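Local coordinates for protein beta-glucanase (Podospora anserina, PDB 4LE4) that probably hydrolyses beta-glucans such as cellulose, as a fungal glycoside hydrolase of family GH131, and binds cellotriose, at residues 42-48 against 60-65; 49-53 against 161-165. All coordinates share one frame; numbering follows the deposited sequence.

Contact 1. Residues 42-48 against 60-65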
ATOM      1  N   ALA A  42     -16.080   8.608   2.032  1.00 12.06           N
ATOM      2  CA  ALA A  42     -16.413   7.861   0.824  1.00 11.88           C
ATOM      3  C   ALA A  42     -15.217   6.991   0.399  1.00 12.40           C
ATOM      4  O   ALA A  42     -15.393   5.982  -0.293  1.00 12.01           O
ATOM      5  CB  ALA A  42     -16.730   8.814  -0.322  1.00 11.49           C
ATOM      6  N   TYR A  43     -14.012   7.403   0.811  1.00 10.77           N
ATOM      7  CA  TYR A  43     -12.780   6.730   0.389  1.00 10.07           C
ATOM      8  C   TYR A  43     -11.922   6.013   1.434  1.00  9.91           C
ATOM      9  O   TYR A  43     -11.224   5.052   1.113  1.00  9.47           O
ATOM     10  CB  TYR A  43     -11.885   7.763  -0.318  1.00  8.71           C
ATOM     11  CG  TYR A  43     -12.574   8.585  -1.345  1.00  9.20           C
ATOM     12  CD1 TYR A  43     -13.230   7.993  -2.410  1.00  9.43           C
ATOM     13  CD2 TYR A  43     -12.511   9.993  -1.287  1.00 10.15           C
ATOM     14  CE1 TYR A  43     -13.805   8.776  -3.400  1.00 11.44           C
ATOM     15  CE2 TYR A  43     -13.087  10.769  -2.267  1.00 11.17           C
ATOM     16  CZ  TYR A  43     -13.727  10.154  -3.318  1.00 10.48           C
ATOM     17  OH  TYR A  43     -14.281  10.935  -4.296  1.00 12.13           O
ATOM     18  N   VAL A  44     -11.968   6.469   2.679  1.00  8.77           N
ATOM     19  CA  VAL A  44     -11.139   5.864   3.692  1.00  8.85           C
ATOM     20  C   VAL A  44     -11.969   5.716   4.975  1.00  9.54           C
ATOM     21  O   VAL A  44     -12.579   6.672   5.410  1.00  9.66           O
ATOM     22  CB  VAL A  44      -9.925   6.762   4.000  1.00 10.22           C
ATOM     23  CG1 VAL A  44      -8.958   6.006   4.935  1.00 11.07           C
ATOM     24  CG2 VAL A  44      -9.197   7.150   2.699  1.00 12.16           C
ATOM     25  N   ASN A  45     -11.986   4.524   5.543  1.00 10.11           N
ATOM     26  CA  ASN A  45     -12.717   4.289   6.792  1.00 12.47           C
ATOM     27  C   ASN A  45     -11.883   3.371   7.647  1.00 11.58           C
ATOM     28  O   ASN A  45     -11.316   2.404   7.142  1.00 12.94           O
ATOM     29  CB  ASN A  45     -14.087   3.658   6.516  1.00 11.86           C
ATOM     30  CG  ASN A  45     -15.034   4.611   5.824  1.00 14.88           C
ATOM     31  OD1 ASN A  45     -15.167   4.607   4.591  1.00 17.18           O
ATOM     32  ND2 ASN A  45     -15.684   5.453   6.605  1.00 11.26           N
ATOM     33  N   LEU A  46     -11.809   3.661   8.950  1.00 10.32           N
ATOM     34  CA  LEU A  46     -11.008   2.856   9.857  1.00  9.77           C
ATOM     35  C   LEU A  46     -11.897   1.988  10.739  1.00 11.35           C
ATOM     36  O   LEU A  46     -13.002   2.402  11.124  1.00 12.17           O
ATOM     37  CB  LEU A  46     -10.181   3.752  10.789  1.00  9.69           C
ATOM     38  CG  LEU A  46      -9.354   4.878  10.174  1.00 11.53           C
ATOM     39  CD1 LEU A  46      -8.666   5.709  11.269  1.00 13.36           C
ATOM     40  CD2 LEU A  46      -8.303   4.252   9.232  1.00 11.45           C
ATOM     41  N   SER A  47     -11.397   0.803  11.063  1.00 10.76           N
ATOM     42  CA  SER A  47     -12.091  -0.129  11.937  1.00 11.45           C
ATOM     43  C   SER A  47     -11.177  -1.266  12.341  1.00 13.32           C
ATOM     44  O   SER A  47     -10.260  -1.651  11.597  1.00 12.33           O
ATOM     45  CB  SER A  47     -13.339  -0.701  11.245  1.00 13.57           C
ATOM     46  OG  SER A  47     -13.929  -1.721  12.032  1.00 14.47           O
ATOM     47  N   PRO A  48     -11.377  -1.798  13.555  1.00 14.76           N
ATOM     48  CA  PRO A  48     -10.570  -2.916  14.030  1.00 15.44           C
ATOM     49  C   PRO A  48     -10.890  -4.112  13.137  1.00 15.82           C
ATOM     50  O   PRO A  48     -10.120  -5.055  13.055  1.00 15.75           O
ATOM     51  CB  PRO A  48     -11.086  -3.138  15.457  1.00 17.42           C
ATOM     52  CG  PRO A  48     -11.567  -1.778  15.859  1.00 18.19           C
ATOM     53  CD  PRO A  48     -12.299  -1.342  14.612  1.00 16.76           C
ATOM     54  N   GLN A  60      -6.507  -0.255  14.401  1.00 11.14           N
ATOM     55  CA  GLN A  60      -7.541  -0.281  13.394  1.00 11.05           C
ATOM     56  C   GLN A  60      -6.877  -0.428  12.012  1.00 12.36           C
ATOM     57  O   GLN A  60      -5.741  -0.042  11.848  1.00 13.15           O
ATOM     58  CB  GLN A  60      -8.303   1.029  13.401  1.00 11.51           C
ATOM     59  CG  GLN A  60      -9.157   1.302  14.624  1.00 11.36           C
ATOM     60  CD  GLN A  60     -10.080   2.456  14.397  1.00 11.50           C
ATOM     61  OE1 GLN A  60      -9.691   3.636  14.529  1.00 14.75           O
ATOM     62  NE2 GLN A  60     -11.319   2.140  14.041  1.00 12.21           N
ATOM     63  N   GLY A  61      -7.607  -0.975  11.054  1.00 12.28           N
ATOM     64  CA  GLY A  61      -7.107  -1.078   9.691  1.00 10.84           C
ATOM     65  C   GLY A  61      -7.913  -0.052   8.911  1.00 12.67           C
ATOM     66  O   GLY A  61      -8.871   0.537   9.417  1.00 12.94           O
ATOM     67  N   ALA A  62      -7.549   0.174   7.654  1.00 11.82           N
ATOM     68  CA  ALA A  62      -8.264   1.131   6.849  1.00 10.58           C
ATOM     69  C   ALA A  62      -8.871   0.481   5.617  1.00 12.74           C
ATOM     70  O   ALA A  62      -8.206  -0.286   4.920  1.00 10.90           O
ATOM     71  CB  ALA A  62      -7.309   2.256   6.419  1.00 10.09           C
ATOM     72  N   LYS A  63     -10.148   0.754   5.369  1.00 12.04           N
ATOM     73  CA  LYS A  63     -10.745   0.267   4.135  1.00 10.41           C
ATOM     74  C   LYS A  63     -10.572   1.456   3.191  1.00  9.96           C
ATOM     75  O   LYS A  63     -11.025   2.563   3.492  1.00 10.47           O
ATOM     76  CB  LYS A  63     -12.242  -0.021   4.309  1.00 11.11           C
ATOM     77  CG  LYS A  63     -12.894  -0.438   2.981  1.00 10.53           C
ATOM     78  CD  LYS A  63     -14.318  -0.973   3.237  1.00 15.97           C
ATOM     79  CE  LYS A  63     -15.199   0.063   3.815  1.00 16.73           C
ATOM     80  NZ  LYS A  63     -16.593  -0.525   3.929  1.00 24.60           N
ATOM     81  N   ILE A  64      -9.866   1.231   2.082  1.00  8.36           N
ATOM     82  CA  ILE A  64      -9.644   2.252   1.073  1.00 10.67           C
ATOM     83  C   ILE A  64     -10.544   1.863  -0.090  1.00  8.76           C
ATOM     84  O   ILE A  64     -10.525   0.733  -0.568  1.00 10.52           O
ATOM     85  CB  ILE A  64      -8.138   2.321   0.674  1.00 10.98           C
ATOM     86  CG1 ILE A  64      -7.376   2.965   1.844  1.00 11.85           C
ATOM     87  CG2 ILE A  64      -7.956   3.173  -0.583  1.00 11.33           C
ATOM     88  CD1 ILE A  64      -5.875   3.119   1.646  1.00 14.84           C
ATOM     89  N   THR A  65     -11.355   2.815  -0.506  1.00  9.71           N
ATOM     90  CA  THR A  65     -12.356   2.588  -1.541  1.00 10.61           C
ATOM     91  C   THR A  65     -12.248   3.422  -2.810  1.00  8.88           C
ATOM     92  O   THR A  65     -11.989   4.617  -2.760  1.00 11.38           O
ATOM     93  CB  THR A  65     -13.754   2.874  -0.930  1.00 10.31           C
ATOM     94  OG1 THR A  65     -13.992   1.939   0.136  1.00 13.99           O
ATOM     95  CG2 THR A  65     -14.853   2.770  -1.977  1.00 12.62           C
TER

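Contact 2. Residues 49-53 against 161-165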
ATOM      1  N   ASP A  49     -12.031  -4.065  12.447  1.00 15.92           N
ATOM      2  CA  ASP A  49     -12.415  -5.175  11.608  1.00 15.97           C
ATOM      3  C   ASP A  49     -11.706  -5.150  10.270  1.00 15.22           C
ATOM      4  O   ASP A  49     -11.813  -6.091   9.509  1.00 16.05           O
ATOM      5  CB  ASP A  49     -13.926  -5.181  11.337  1.00 19.94           C
ATOM      6  CG  ASP A  49     -14.770  -5.165  12.630  1.00 26.66           C
ATOM      7  OD1 ASP A  49     -14.275  -5.617  13.683  1.00 28.71           O
ATOM      8  OD2 ASP A  49     -15.936  -4.712  12.575  1.00 29.30           O
ATOM      9  N   TYR A  50     -10.982  -4.081  10.000  1.00 13.63           N
ATOM     10  CA  TYR A  50     -10.334  -3.927   8.701  1.00 13.28           C
ATOM     11  C   TYR A  50      -8.843  -4.199   8.696  1.00 12.57           C
ATOM     12  O   TYR A  50      -8.179  -3.877   7.714  1.00 13.64           O
ATOM     13  CB  TYR A  50     -10.562  -2.501   8.192  1.00 12.82           C
ATOM     14  CG  TYR A  50     -12.003  -2.084   8.010  1.00 11.41           C
ATOM     15  CD1 TYR A  50     -13.014  -3.027   7.835  1.00 12.00           C
ATOM     16  CD2 TYR A  50     -12.335  -0.737   7.942  1.00 13.20           C
ATOM     17  CE1 TYR A  50     -14.330  -2.635   7.590  1.00 13.68           C
ATOM     18  CE2 TYR A  50     -13.643  -0.335   7.688  1.00 14.54           C
ATOM     19  CZ  TYR A  50     -14.633  -1.289   7.512  1.00 13.86           C
ATOM     20  OH  TYR A  50     -15.941  -0.881   7.250  1.00 15.31           O
ATOM     21  N   LYS A  51      -8.299  -4.737   9.782  1.00 12.03           N
ATOM     22  CA  LYS A  51      -6.851  -5.022   9.850  1.00 11.45           C
ATOM     23  C   LYS A  51      -6.553  -6.507   9.905  1.00 12.34           C
ATOM     24  O   LYS A  51      -7.459  -7.335  10.065  1.00 12.41           O
ATOM     25  CB  LYS A  51      -6.243  -4.432  11.123  1.00 12.39           C
ATOM     26  CG  LYS A  51      -6.737  -5.136  12.377  1.00 14.89           C
ATOM     27  CD  LYS A  51      -5.923  -4.766  13.612  1.00 17.62           C
ATOM     28  CE  LYS A  51      -6.208  -5.746  14.764  1.00 17.03           C
ATOM     29  NZ  LYS A  51      -5.304  -5.482  15.883  1.00 17.83           N
ATOM     30  N   ASN A  52      -5.277  -6.849   9.740  1.00 11.50           N
ATOM     31  CA  ASN A  52      -4.858  -8.228   9.885  1.00 11.40           C
ATOM     32  C   ASN A  52      -5.063  -8.531  11.396  1.00 11.63           C
ATOM     33  O   ASN A  52      -4.433  -7.903  12.236  1.00 10.82           O
ATOM     34  CB  ASN A  52      -3.380  -8.334   9.566  1.00 11.52           C
ATOM     35  CG  ASN A  52      -2.872  -9.747   9.643  1.00 14.39           C
ATOM     36  OD1 ASN A  52      -3.397 -10.580  10.393  1.00 14.03           O
ATOM     37  ND2 ASN A  52      -1.818 -10.038   8.865  1.00 11.61           N
ATOM     38  N   PRO A  53      -5.894  -9.521  11.739  1.00 14.68           N
ATOM     39  CA  PRO A  53      -6.106  -9.799  13.169  1.00 16.57           C
ATOM     40  C   PRO A  53      -4.856 -10.154  13.965  1.00 16.92           C
ATOM     41  O   PRO A  53      -4.826  -9.972  15.179  1.00 18.03           O
ATOM     42  CB  PRO A  53      -7.109 -10.956  13.161  1.00 18.15           C
ATOM     43  CG  PRO A  53      -7.811 -10.827  11.831  1.00 20.76           C
ATOM     44  CD  PRO A  53      -6.647 -10.476  10.909  1.00 15.33           C
ATOM     45  N   VAL A 161      -7.473 -13.094   2.549  1.00 10.69           N
ATOM     46  CA  VAL A 161      -6.104 -13.430   2.921  1.00  9.38           C
ATOM     47  C   VAL A 161      -5.321 -12.164   3.133  1.00  9.47           C
ATOM     48  O   VAL A 161      -5.335 -11.291   2.281  1.00 10.80           O
ATOM     49  CB  VAL A 161      -5.387 -14.261   1.796  1.00  9.35           C
ATOM     50  CG1 VAL A 161      -3.890 -14.433   2.128  1.00 11.81           C
ATOM     51  CG2 VAL A 161      -6.057 -15.627   1.666  1.00 12.59           C
ATOM     52  N   TRP A 162      -4.640 -12.055   4.268  1.00  9.72           N
ATOM     53  CA  TRP A 162      -3.826 -10.881   4.520  1.00  8.92           C
ATOM     54  C   TRP A 162      -2.418 -11.100   4.003  1.00  7.77           C
ATOM     55  O   TRP A 162      -1.805 -12.100   4.316  1.00  9.76           O
ATOM     56  CB  TRP A 162      -3.765 -10.589   6.023  1.00  9.38           C
ATOM     57  CG  TRP A 162      -4.948  -9.827   6.475  1.00  9.96           C
ATOM     58  CD1 TRP A 162      -6.108 -10.339   7.041  1.00  9.05           C
ATOM     59  CD2 TRP A 162      -5.161  -8.426   6.313  1.00  8.63           C
ATOM     60  NE1 TRP A 162      -7.013  -9.327   7.228  1.00  8.44           N
ATOM     61  CE2 TRP A 162      -6.466  -8.143   6.798  1.00  7.95           C
ATOM     62  CE3 TRP A 162      -4.376  -7.371   5.798  1.00  8.75           C
ATOM     63  CZ2 TRP A 162      -7.003  -6.857   6.795  1.00  6.84           C
ATOM     64  CZ3 TRP A 162      -4.918  -6.069   5.785  1.00  7.49           C
ATOM     65  CH2 TRP A 162      -6.227  -5.830   6.289  1.00  9.16           C
ATOM     66  N   HIS A 163      -1.945 -10.180   3.162  1.00  9.55           N
ATOM     67  CA  HIS A 163      -0.598 -10.234   2.623  1.00 10.67           C
ATOM     68  C   HIS A 163       0.222  -9.180   3.308  1.00  6.71           C
ATOM     69  O   HIS A 163      -0.056  -7.987   3.182  1.00  9.57           O
ATOM     70  CB  HIS A 163      -0.608  -9.949   1.115  1.00  9.91           C
ATOM     71  CG  HIS A 163      -1.155 -11.083   0.313  1.00 10.95           C
ATOM     72  ND1 HIS A 163      -0.353 -12.074  -0.209  1.00 10.56           N
ATOM     73  CD2 HIS A 163      -2.428 -11.415  -0.006  1.00 10.45           C
ATOM     74  CE1 HIS A 163      -1.110 -12.974  -0.817  1.00 13.50           C
ATOM     75  NE2 HIS A 163      -2.375 -12.598  -0.707  1.00 10.23           N
ATOM     76  N   ASN A 164       1.248  -9.619   4.022  1.00  8.07           N
ATOM     77  CA  ASN A 164       2.129  -8.695   4.741  1.00  6.48           C
ATOM     78  C   ASN A 164       3.389  -8.554   3.888  1.00  6.21           C
ATOM     79  O   ASN A 164       3.973  -9.544   3.497  1.00  7.19           O
ATOM     80  CB  ASN A 164       2.478  -9.313   6.100  1.00  7.02           C
ATOM     81  CG  ASN A 164       1.240  -9.895   6.805  1.00  9.15           C
ATOM     82  OD1 ASN A 164       1.124 -11.122   7.033  1.00 11.50           O
ATOM     83  ND2 ASN A 164       0.315  -9.033   7.117  1.00  6.03           N
ATOM     84  N   VAL A 165       3.803  -7.326   3.630  1.00  6.00           N
ATOM     85  CA  VAL A 165       4.944  -7.052   2.755  1.00  7.84           C
ATOM     86  C   VAL A 165       5.933  -6.065   3.387  1.00  9.77           C
ATOM     87  O   VAL A 165       5.556  -5.235   4.228  1.00  8.83           O
ATOM     88  CB  VAL A 165       4.444  -6.341   1.457  1.00  9.78           C
ATOM     89  CG1 VAL A 165       5.633  -5.878   0.570  1.00 13.09           C
ATOM     90  CG2 VAL A 165       3.488  -7.252   0.684  1.00  9.81           C
TER
HETATM   91  O   HOH W   1      -9.619  -7.867   8.735  1.00 27.35           O

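Contact 1. Residues 42-48 against 60-65
Strands 44-47 and 61-65 run antiparallel, their axes 4.5 Å apart at closest approach and their directions 156° apart. They form a beta hairpin with a long connection. Asn45 with Lys63 and Ser47 with Gly61 are hydrogen-bonded pairs. Lys63 N reaches Asn45 O at 2.7 Å, and Asn45 N returns a bond to Lys63 O. Gly61 N bonds to Ser47 O, and Ser47 N to Gly61 O at 3.0 Å. Thr65 N also bonds to Tyr43 O at 2.8 Å.

Val44, Leu46, Ala62 and Ile64 share one face of the sheet. Leu46 lays CD2 against Ala62 CB at 3.6 Å. Gln60 crosses Leu46 at about a right angle, with OE1 3.8 Å from Leu46 CB. Its CG lies anti to the carbonyl carbon (chi1 -68°), and the extended chain carries NE2 to 3.2 Å from Ser47 CA. Pro48 lies alongside the same side chain. Thr65 sets CB against Ala42 O, while its OG1 bonds to Asp223.

Strand 61-66 joins the hairpin to strand 222-233 of one sheet, through Ala62 with Trp226 and Ile64 with Phe224. Val44 and Ile64 pack on Thr80 of strand 78-84, in the second sheet.

Contact 2. Residues 49-53 against 161-165
The indole of Trp162 forms a platform for the loop that joins strands 44-47 and 61-66, and the backbone around Asn52 lies over one of its faces. The central contact is a CH-pi interaction. Asn52 CA stands 3.4 Å from the centroid of the five-membered ring, only 8° off the ring normal. Asn52 N sits over the same face, nearer the ring's border than its centre.

The Asn52 side chain and the indole point opposite ways, with the amide plane 18° from the ring plane. With CG anti to the backbone N (chi1 -178°), the amide runs back over the root of Trp162, and ND2 comes 3.5 Å from Trp162 CB. Both ends of this amide are held: OD1 takes a bond from Ala54 N, and ND2 gives one to Gly183 O. Pro53 adds an apolar touch, with CD 3.9 Å from Trp162 CD1.

A water lies in the indole plane at its edge. It donates to Asp49 O at 2.9 Å and to Lys51 O at 2.6 Å, and takes a weak bond from Trp162 NE1. Tyr50 O meets the benzo edge near the ring plane. It is buried and has no hydrogen-bond partner in the model. A leucine in place of Trp162 would probably leave Asn52 CA without its aromatic face and the water without its indole donor.

Trp162 also packs on Ser100 and Met102 of strand 94-102 and on Tyr225 and Ser227 of strand 222-233. Its backbone pairs with Gly183, just after strand 175-182.

Overall arrangement
The two contacts interleave along the chain: 49-53 lies between the two strands of contact 1, and this loop leaves one strand and leads back to its partner. Both reach the same antiparallel sheet of the concanavalin-clan fold. Contact 1 is local, between neighbouring strands, and rests on a regular backbone ladder. Contact 2 joins residues more than a hundred positions apart and has no clear direct hydrogen bond; ring-face packing and one water do the work. Each is partly buried, and the buried surface is larger in contact 1. Tyr50 links them: its CB packs on Gly61 C, and its ring carbon CD2 lies 3.4 Å from Asn45 O. Strand 222-233 adjoins both contacts.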